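Local coordinates for 2-C-methyl-D-erythritol 2,4-cyclodiphosphate synthase (Francisella tularensis subsp. tularensis, PDB 3RE3), which probably catalyses the cyclisation of a cytidylylated methylerythritol phosphate to 2-C-methyl-D-erythritol 2,4-cyclodiphosphate, a step of non-mevalonate isoprenoid synthesis, at residues S79-F82 with L83-K87; L60-I63 with G64-F67; L112-I115 with E116-R119. All blocks are in the same frame, centred on the assembly; numbering follows the deposited sequence.

Contact 1: S79-F82 with L83-K87; sequences SKFF and LAEIK
Phe82 and Ile86 are joined one helical turn apart: Phe82 O accepts from Ile86 N at 2.8 Å in a nearly straight bond (165°). The Phe82 ring leads off beside its own backbone N, with CG opposite the carbonyl carbon (chi1 -62°), and meets Phe67 edge-to-face. Ile86 is buried and packs on Ile54 of helix 45-57.

Leu83 N reaches back to Ser79 O at 3.2 Å. Its side chain leads away from this turn into the packing between helices 45-57 and 115-126, among Leu50, Cys51, Leu122 and Leu126, while its CB lies close to Lys80 O.

Glu85 N donates to Phe81 O at 2.9 Å, and the two side chains also approach each other. In one of two modelled Phe81 conformers the Glu85 carboxylate appears to lie over one face of the ring, OE2 near its centre; this placement is tentative. The Glu85 chain bends at chi2 (48°) to fold back that way. A carboxylate over a ring face is probably not attractive in itself, and its other oxygen, OE1, makes a salt bridge with Lys88.

Successive i to i+4 bonds, a more exposed aromatic flank and a buried aliphatic flank are characteristic of an amphipathic alpha-helix packed against neighbouring helices, here on helix 79-92 in the YgbB-family fold.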
ATOM      1  N   SER A  79     -16.065  11.771  12.710  1.00 85.29           N
ATOM      2  CA  SER A  79     -15.830  10.780  11.669  1.00 83.46           C
ATOM      3  C   SER A  79     -16.396   9.412  12.062  1.00 83.78           C
ATOM      4  O   SER A  79     -16.723   8.589  11.204  1.00 87.57           O
ATOM      5  CB  SER A  79     -14.341  10.692  11.339  1.00 82.71           C
ATOM      6  OG  SER A  79     -14.113  10.901   9.954  1.00 87.80           O
ATOM      7  N   LYS A  80     -16.519   9.182  13.365  1.00 71.50           N
ATOM      8  CA  LYS A  80     -17.122   7.966  13.874  1.00 62.38           C
ATOM      9  C   LYS A  80     -18.493   7.706  13.261  1.00 68.45           C
ATOM     10  O   LYS A  80     -18.882   6.556  13.075  1.00 77.66           O
ATOM     11  CB  LYS A  80     -17.250   8.030  15.390  1.00 65.97           C
ATOM     12  CG  LYS A  80     -15.934   8.016  16.139  1.00 72.40           C
ATOM     13  CD  LYS A  80     -16.200   7.938  17.636  1.00 83.72           C
ATOM     14  CE  LYS A  80     -15.017   8.434  18.455  1.00 93.08           C
ATOM     15  NZ  LYS A  80     -15.314   8.490  19.920  1.00 95.32           N
ATOM     16  N   PHE A  81     -19.219   8.782  12.979  0.52 69.79           N
ATOM     17  CA  PHE A  81     -20.530   8.700  12.353  0.52 74.59           C
ATOM     18  C   PHE A  81     -20.442   7.974  11.021  0.52 77.38           C
ATOM     19  O   PHE A  81     -21.166   7.007  10.778  0.52 80.72           O
ATOM     20  CB  PHE A  81     -21.101  10.104  12.134  0.52 80.52           C
ATOM     21  CG  PHE A  81     -22.244  10.151  11.156  0.52 82.14           C
ATOM     22  CD1 PHE A  81     -23.551  10.037  11.597  0.52 81.45           C
ATOM     23  CD2 PHE A  81     -22.011  10.315   9.798  0.52 80.36           C
ATOM     24  CE1 PHE A  81     -24.603  10.077  10.703  0.52 80.82           C
ATOM     25  CE2 PHE A  81     -23.059  10.356   8.899  0.52 78.07           C
ATOM     26  CZ  PHE A  81     -24.356  10.236   9.352  0.52 80.08           C
ATOM     27  N   PHE A  82     -19.551   8.455  10.161  1.00 72.70           N
ATOM     28  CA  PHE A  82     -19.371   7.884   8.834  1.00 71.15           C
ATOM     29  C   PHE A  82     -19.053   6.405   8.932  1.00 65.73           C
ATOM     30  O   PHE A  82     -19.611   5.581   8.212  1.00 63.77           O
ATOM     31  CB  PHE A  82     -18.259   8.611   8.093  1.00 70.46           C
ATOM     32  CG  PHE A  82     -18.553  10.051   7.867  1.00 92.58           C
ATOM     33  CD1 PHE A  82     -19.224  10.458   6.731  1.00 97.61           C
ATOM     34  CD2 PHE A  82     -18.191  11.005   8.808  1.00101.32           C
ATOM     35  CE1 PHE A  82     -19.511  11.797   6.521  1.00 98.07           C
ATOM     36  CE2 PHE A  82     -18.474  12.346   8.604  1.00 99.30           C
ATOM     37  CZ  PHE A  82     -19.136  12.741   7.460  1.00 94.83           C
ATOM     38  N   LEU A  83     -18.158   6.081   9.849  1.00 56.89           N
ATOM     39  CA  LEU A  83     -17.797   4.704  10.100  1.00 55.43           C
ATOM     40  C   LEU A  83     -19.044   3.889  10.459  1.00 62.94           C
ATOM     41  O   LEU A  83     -19.177   2.723  10.076  1.00 56.97           O
ATOM     42  CB  LEU A  83     -16.770   4.637  11.217  1.00 47.98           C
ATOM     43  CG  LEU A  83     -16.120   3.280  11.292  1.00 52.48           C
ATOM     44  CD1 LEU A  83     -15.610   2.907   9.914  1.00 44.29           C
ATOM     45  CD2 LEU A  83     -14.999   3.308  12.305  1.00 66.60           C
ATOM     46  N   ALA A  84     -19.971   4.512  11.177  1.00 62.98           N
ATOM     47  CA  ALA A  84     -21.188   3.822  11.552  1.00 59.53           C
ATOM     48  C   ALA A  84     -22.111   3.654  10.345  1.00 57.50           C
ATOM     49  O   ALA A  84     -22.828   2.662  10.236  1.00 61.22           O
ATOM     50  CB  ALA A  84     -21.885   4.539  12.690  1.00 55.38           C
ATOM     51  N   GLU A  85     -22.092   4.604   9.422  1.00 47.89           N
ATOM     52  CA  GLU A  85     -22.885   4.420   8.217  1.00 57.79           C
ATOM     53  C   GLU A  85     -22.282   3.332   7.342  1.00 59.20           C
ATOM     54  O   GLU A  85     -23.001   2.532   6.763  1.00 58.94           O
ATOM     55  CB  GLU A  85     -23.047   5.727   7.446  1.00 69.82           C
ATOM     56  CG  GLU A  85     -24.405   6.381   7.653  1.00 84.81           C
ATOM     57  CD  GLU A  85     -24.808   6.460   9.119  1.00 99.91           C
ATOM     58  OE1 GLU A  85     -25.993   6.201   9.421  1.00102.81           O
ATOM     59  OE2 GLU A  85     -23.947   6.782   9.969  1.00105.38           O
ATOM     60  N   ILE A  86     -20.958   3.296   7.259  1.00 55.31           N
ATOM     61  CA  ILE A  86     -20.278   2.239   6.523  1.00 57.63           C
ATOM     62  C   ILE A  86     -20.573   0.860   7.135  1.00 64.11           C
ATOM     63  O   ILE A  86     -20.678  -0.139   6.421  1.00 57.29           O
ATOM     64  CB  ILE A  86     -18.752   2.518   6.397  1.00 52.37           C
ATOM     65  CG1 ILE A  86     -18.485   3.387   5.174  1.00 53.18           C
ATOM     66  CG2 ILE A  86     -17.956   1.235   6.263  1.00 49.08           C
ATOM     67  CD1 ILE A  86     -19.092   4.769   5.276  1.00 59.61           C
ATOM     68  N   LYS A  87     -20.728   0.808   8.455  1.00 62.78           N
ATOM     69  CA  LYS A  87     -21.112  -0.437   9.120  1.00 59.92           C
ATOM     70  C   LYS A  87     -22.487  -0.921   8.634  1.00 64.16           C
ATOM     71  O   LYS A  87     -22.685  -2.106   8.389  1.00 67.39           O
ATOM     72  CB  LYS A  87     -21.087  -0.250  10.641  1.00 66.35           C
ATOM     73  CG  LYS A  87     -21.882  -1.276  11.446  1.00 72.28           C
ATOM     74  CD  LYS A  87     -21.330  -2.668  11.277  1.00 77.50           C
ATOM     75  CE  LYS A  87     -22.047  -3.644  12.175  1.00 85.07           C
ATOM     76  NZ  LYS A  87     -21.606  -5.037  11.905  1.00 89.22           N
TER

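Contact 2: L60-I63 with G64-F67; sequences LGDI and GKHF
His66 turns back to Leu60 O with its NE2, a 3.0 Å hydrogen bond, across the N-cap that opens a short, weakly bonded helical turn. The acceptor lies close to the imidazole plane, and the donor meets a lone pair of the carbonyl oxygen at an N-H...O angle of 155°. With CG beside the backbone N and the ring turned to chi2 -98°, the NE2/CD2 edge of the imidazole meets both Leu60 O and Asp62 O.

Lys65 runs out extended beyond CG, its CD passing 3.5 Å from Leu60 O as the chain heads towards a neighbouring subunit, where Glu116 is a long, weak ion partner. That subunit also supplies Asn134, whose OD1 accepts from Gly61 N, so the capped turn borders a subunit interface. Ile63 and Phe67 probably pack as apolar neighbours, although the position of the Phe67 ring is less sure.

Asp62 is the N-cap residue. The N-H of Lys65 is shared, weakly, with Asp62 O, but the capping bond itself comes from the side chain: CG sits between the backbone N and the carbonyl carbon (chi1 49°), which brings OD1 within 3.2 Å of Lys65 N.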
ATOM      1  N   LEU A  60     -17.969  -0.466  -4.087  1.00 53.16           N
ATOM      2  CA  LEU A  60     -18.760   0.744  -3.853  1.00 49.33           C
ATOM      3  C   LEU A  60     -18.051   2.078  -4.103  1.00 53.65           C
ATOM      4  O   LEU A  60     -18.593   3.123  -3.762  1.00 64.26           O
ATOM      5  CB  LEU A  60     -19.413   0.717  -2.484  1.00 54.62           C
ATOM      6  CG  LEU A  60     -20.349  -0.489  -2.424  1.00 53.34           C
ATOM      7  CD1 LEU A  60     -21.137  -0.521  -1.130  1.00 42.83           C
ATOM      8  CD2 LEU A  60     -21.285  -0.454  -3.615  1.00 58.14           C
ATOM      9  N   GLY A  61     -16.851   2.048  -4.685  1.00 49.77           N
ATOM     10  CA  GLY A  61     -16.058   3.256  -4.869  1.00 51.11           C
ATOM     11  C   GLY A  61     -15.392   3.824  -3.628  1.00 61.01           C
ATOM     12  O   GLY A  61     -14.541   3.163  -3.033  1.00 77.03           O
ATOM     13  N   ASP A  62     -15.653   5.086  -3.310  1.00 64.31           N
ATOM     14  CA  ASP A  62     -15.078   5.687  -2.103  1.00 65.85           C
ATOM     15  C   ASP A  62     -16.130   6.425  -1.287  1.00 63.74           C
ATOM     16  O   ASP A  62     -17.295   6.460  -1.659  1.00 64.08           O
ATOM     17  CB  ASP A  62     -13.898   6.614  -2.446  1.00 65.15           C
ATOM     18  CG  ASP A  62     -14.225   7.596  -3.571  1.00 73.36           C
ATOM     19  OD1 ASP A  62     -15.427   7.887  -3.774  1.00 68.31           O
ATOM     20  OD2 ASP A  62     -13.280   8.073  -4.250  1.00 77.44           O
ATOM     21  N   ILE A  63     -15.715   7.002  -0.167  1.00 61.55           N
ATOM     22  CA  ILE A  63     -16.632   7.740   0.688  1.00 68.89           C
ATOM     23  C   ILE A  63     -17.272   8.876  -0.099  1.00 75.53           C
ATOM     24  O   ILE A  63     -18.418   9.247   0.157  1.00 76.95           O
ATOM     25  CB  ILE A  63     -15.903   8.303   1.907  1.00 75.63           C
ATOM     26  CG1 ILE A  63     -14.844   7.305   2.363  1.00 89.67           C
ATOM     27  CG2 ILE A  63     -16.877   8.587   3.037  1.00 73.14           C
ATOM     28  CD1 ILE A  63     -13.690   7.938   3.090  1.00 99.65           C
ATOM     29  N   GLY A  64     -16.530   9.411  -1.067  1.00 69.24           N
ATOM     30  CA  GLY A  64     -17.014  10.476  -1.929  1.00 64.26           C
ATOM     31  C   GLY A  64     -18.256  10.143  -2.735  1.00 76.49           C
ATOM     32  O   GLY A  64     -19.114  11.001  -2.937  1.00 82.07           O
ATOM     33  N   LYS A  65     -18.357   8.900  -3.205  1.00 83.71           N
ATOM     34  CA  LYS A  65     -19.535   8.457  -3.951  1.00 85.74           C
ATOM     35  C   LYS A  65     -20.813   8.568  -3.116  1.00 88.16           C
ATOM     36  O   LYS A  65     -21.903   8.773  -3.653  1.00 94.62           O
ATOM     37  CB  LYS A  65     -19.366   7.008  -4.412  1.00 85.27           C
ATOM     38  CG  LYS A  65     -19.204   6.799  -5.919  1.00 92.13           C
ATOM     39  CD  LYS A  65     -19.597   5.351  -6.283  1.00102.23           C
ATOM     40  CE  LYS A  65     -19.027   4.887  -7.626  1.00105.59           C
ATOM     41  NZ  LYS A  65     -18.872   3.395  -7.707  1.00100.40           N
ATOM     42  N   HIS A  66     -20.682   8.370  -1.809  1.00 85.71           N
ATOM     43  CA  HIS A  66     -21.834   8.359  -0.905  1.00 86.46           C
ATOM     44  C   HIS A  66     -22.153   9.628  -0.090  1.00 94.10           C
ATOM     45  O   HIS A  66     -23.136   9.651   0.663  1.00 94.06           O
ATOM     46  CB  HIS A  66     -21.759   7.120  -0.021  1.00 78.96           C
ATOM     47  CG  HIS A  66     -21.546   5.865  -0.804  1.00 81.63           C
ATOM     48  ND1 HIS A  66     -22.577   5.022  -1.156  1.00 83.83           N
ATOM     49  CD2 HIS A  66     -20.427   5.341  -1.359  1.00 82.31           C
ATOM     50  CE1 HIS A  66     -22.099   4.018  -1.867  1.00 85.11           C
ATOM     51  NE2 HIS A  66     -20.796   4.187  -2.004  1.00 84.74           N
ATOM     52  N   PHE A  67     -21.335  10.669  -0.228  1.00 88.91           N
ATOM     53  CA  PHE A  67     -21.519  11.890   0.554  1.00 88.98           C
ATOM     54  C   PHE A  67     -20.947  13.092  -0.205  1.00 98.86           C
ATOM     55  O   PHE A  67     -21.499  14.201  -0.175  1.00103.61           O
ATOM     56  CB  PHE A  67     -20.834  11.772   1.921  1.00 89.27           C
ATOM     57  CG  PHE A  67     -21.024  10.431   2.603  1.00 95.25           C
ATOM     58  CD1 PHE A  67     -20.233   9.344   2.262  1.00 99.15           C
ATOM     59  CD2 PHE A  67     -21.967  10.270   3.608  1.00 96.94           C
ATOM     60  CE1 PHE A  67     -20.398   8.115   2.889  1.00100.96           C
ATOM     61  CE2 PHE A  67     -22.134   9.044   4.244  1.00 97.66           C
ATOM     62  CZ  PHE A  67     -21.349   7.965   3.881  1.00 99.40           C
TER

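Contact 3: L112-I115 with E116-R119; sequences LPHI and EKMR
The backbone bond from Met118 N to His114 O, 3.0 Å long with an N-H...O angle of 152°, and that from Arg119 N to Ile115 O, 2.9 Å, are i to i+4 bonds at the N-terminal part of the alpha-helix 115-126. Around them the side-chain bonds are weaker. Lys117 NZ makes a weak hydrogen bond to ND1 of His114 at the edge of the imidazole, in the ring plane, at 3.4 Å. The two side chains run side by side in the same direction; a bend at chi3 of Lys117 (-72°) turns CE, and NZ beyond it, towards the imidazole. Pro113 CB packs over one face of the same ring.

Glu116 and Arg119 form a second pair, a weak salt bridge of 3.4 Å from Arg119 NH2 to Glu116 OE1 within the helix. The stronger partner of the arginine is the main chain of Ile133, whose O accepts from NE, and this ties the helix to the start of strand 133-138. NH1 gives a weak hydrogen bond to Gly59 O of a neighbouring subunit, so the guanidinium spans strand and interface.

Farther out, packing takes over. Ile115, selenomethionine Met118 and the arginine all touch Ile135, so this flank of the helix packs on the sheet. Met118 runs extended beyond CG and also packs on Met111. The folded acid chain of Glu116 crosses Ile115, its OE2 lying 3.6 Å from the isoleucine CG2.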
ATOM      1  N   LEU A 112       2.023   5.865  19.525  1.00 71.56           N
ATOM      2  CA  LEU A 112       2.056   4.680  20.375  1.00 67.04           C
ATOM      3  C   LEU A 112       1.097   4.698  21.580  1.00 68.67           C
ATOM      4  O   LEU A 112       0.406   3.708  21.841  1.00 71.61           O
ATOM      5  CB  LEU A 112       3.484   4.401  20.838  1.00 73.88           C
ATOM      6  CG  LEU A 112       3.600   3.175  21.746  1.00 88.52           C
ATOM      7  CD1 LEU A 112       3.213   1.888  21.004  1.00 81.91           C
ATOM      8  CD2 LEU A 112       5.001   3.075  22.338  1.00 95.41           C
ATOM      9  N   PRO A 113       1.042   5.817  22.314  1.00 57.80           N
ATOM     10  CA  PRO A 113       0.145   5.894  23.471  1.00 61.72           C
ATOM     11  C   PRO A 113      -1.345   5.776  23.125  1.00 62.82           C
ATOM     12  O   PRO A 113      -2.120   5.331  23.974  1.00 73.61           O
ATOM     13  CB  PRO A 113       0.417   7.297  24.039  1.00 64.48           C
ATOM     14  CG  PRO A 113       1.703   7.714  23.472  1.00 67.25           C
ATOM     15  CD  PRO A 113       1.802   7.062  22.130  1.00 66.02           C
ATOM     16  N   HIS A 114      -1.742   6.212  21.931  1.00 51.47           N
ATOM     17  CA  HIS A 114      -3.162   6.287  21.573  1.00 49.38           C
ATOM     18  C   HIS A 114      -3.744   5.123  20.748  1.00 55.61           C
ATOM     19  O   HIS A 114      -4.946   5.080  20.496  1.00 58.17           O
ATOM     20  CB  HIS A 114      -3.441   7.627  20.894  1.00 49.40           C
ATOM     21  CG  HIS A 114      -2.682   8.769  21.503  1.00 67.00           C
ATOM     22  ND1 HIS A 114      -3.104   9.426  22.639  1.00 69.04           N
ATOM     23  CD2 HIS A 114      -1.510   9.348  21.147  1.00 68.38           C
ATOM     24  CE1 HIS A 114      -2.228  10.362  22.956  1.00 66.15           C
ATOM     25  NE2 HIS A 114      -1.253  10.337  22.065  1.00 69.86           N
ATOM     26  N   ILE A 115      -2.900   4.175  20.365  1.00 49.95           N
ATOM     27  CA  ILE A 115      -3.282   3.139  19.413  1.00 44.34           C
ATOM     28  C   ILE A 115      -4.342   2.167  19.960  1.00 54.89           C
ATOM     29  O   ILE A 115      -5.341   1.874  19.296  1.00 56.75           O
ATOM     30  CB  ILE A 115      -2.028   2.385  18.913  1.00 44.88           C
ATOM     31  CG1 ILE A 115      -1.427   3.123  17.722  1.00 50.21           C
ATOM     32  CG2 ILE A 115      -2.331   0.924  18.540  1.00 43.94           C
ATOM     33  CD1 ILE A 115      -0.003   2.706  17.424  1.00 58.73           C
ATOM     34  N   GLU A 116      -4.124   1.678  21.174  1.00 57.33           N
ATOM     35  CA  GLU A 116      -5.088   0.790  21.802  1.00 61.31           C
ATOM     36  C   GLU A 116      -6.445   1.474  21.973  1.00 51.98           C
ATOM     37  O   GLU A 116      -7.492   0.856  21.816  1.00 51.61           O
ATOM     38  CB  GLU A 116      -4.549   0.279  23.136  1.00 66.59           C
ATOM     39  CG  GLU A 116      -3.249  -0.493  22.990  1.00 79.12           C
ATOM     40  CD  GLU A 116      -3.320  -1.582  21.928  1.00 85.98           C
ATOM     41  OE1 GLU A 116      -4.291  -2.380  21.940  1.00 78.81           O
ATOM     42  OE2 GLU A 116      -2.397  -1.633  21.079  1.00 89.47           O
ATOM     43  N   LYS A 117      -6.426   2.758  22.278  1.00 42.70           N
ATOM     44  CA  LYS A 117      -7.664   3.495  22.350  1.00 45.31           C
ATOM     45  C   LYS A 117      -8.356   3.470  21.003  1.00 47.48           C
ATOM     46  O   LYS A 117      -9.564   3.274  20.938  1.00 49.34           O
ATOM     47  CB  LYS A 117      -7.432   4.935  22.818  1.00 48.24           C
ATOM     48  CG  LYS A 117      -7.365   5.088  24.319  1.00 59.42           C
ATOM     49  CD  LYS A 117      -7.191   6.538  24.739  1.00 76.90           C
ATOM     50  CE  LYS A 117      -5.785   7.058  24.430  1.00 92.03           C
ATOM     51  NZ  LYS A 117      -5.651   8.528  24.690  1.00 96.43           N
HETATM   52  N   MSE A 118      -7.586   3.670  19.934  1.00 39.19           N
HETATM   53  CA  MSE A 118      -8.148   3.658  18.591  1.00 41.68           C
HETATM   54  C   MSE A 118      -8.771   2.299  18.276  1.00 46.82           C
HETATM   55  O   MSE A 118      -9.845   2.223  17.680  1.00 48.25           O
HETATM   56  CB  MSE A 118      -7.092   3.961  17.541  1.00 45.26           C
HETATM   57  CG  MSE A 118      -6.453   5.333  17.642  1.00 41.53           C
HETATM   58 SE   MSE A 118      -5.046   5.459  16.265  0.81 63.28          SE
HETATM   59  CE  MSE A 118      -4.287   7.197  16.748  1.00 49.95           C
ATOM     60  N   ARG A 119      -8.086   1.230  18.670  1.00 37.35           N
ATOM     61  CA  ARG A 119      -8.536  -0.102  18.338  1.00 45.42           C
ATOM     62  C   ARG A 119      -9.862  -0.394  19.030  1.00 51.74           C
ATOM     63  O   ARG A 119     -10.771  -0.949  18.421  1.00 48.93           O
ATOM     64  CB  ARG A 119      -7.502  -1.142  18.748  1.00 45.37           C
ATOM     65  CG  ARG A 119      -6.221  -1.085  17.990  1.00 42.03           C
ATOM     66  CD  ARG A 119      -5.293  -2.183  18.472  1.00 51.86           C
ATOM     67  NE  ARG A 119      -5.573  -3.464  17.838  1.00 53.89           N
ATOM     68  CZ  ARG A 119      -5.231  -4.641  18.350  1.00 53.43           C
ATOM     69  NH1 ARG A 119      -5.506  -5.755  17.693  1.00 57.87           N
ATOM     70  NH2 ARG A 119      -4.611  -4.703  19.523  1.00 54.54           N
TER

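In the fold
From the N terminus, contact 2 comes first, where the loop after helix 45-57 turns into the short helix 63-66. Contact 1 follows on the next helix, 79-92, and contact 3 opens helix 115-126 beyond strand 96-105. Each is local and none spans a long loop; they run in series, without nesting or crossing. Contacts 1 and 2 touch through Phe67, which packs against Phe82 and Ile86 and joins the short helix to the long one. Contact 3 stands apart, its centre about 27 Å from that of contact 2, yet in the trimer its Glu116 and Arg119 meet the contact 2 region of a neighbouring subunit.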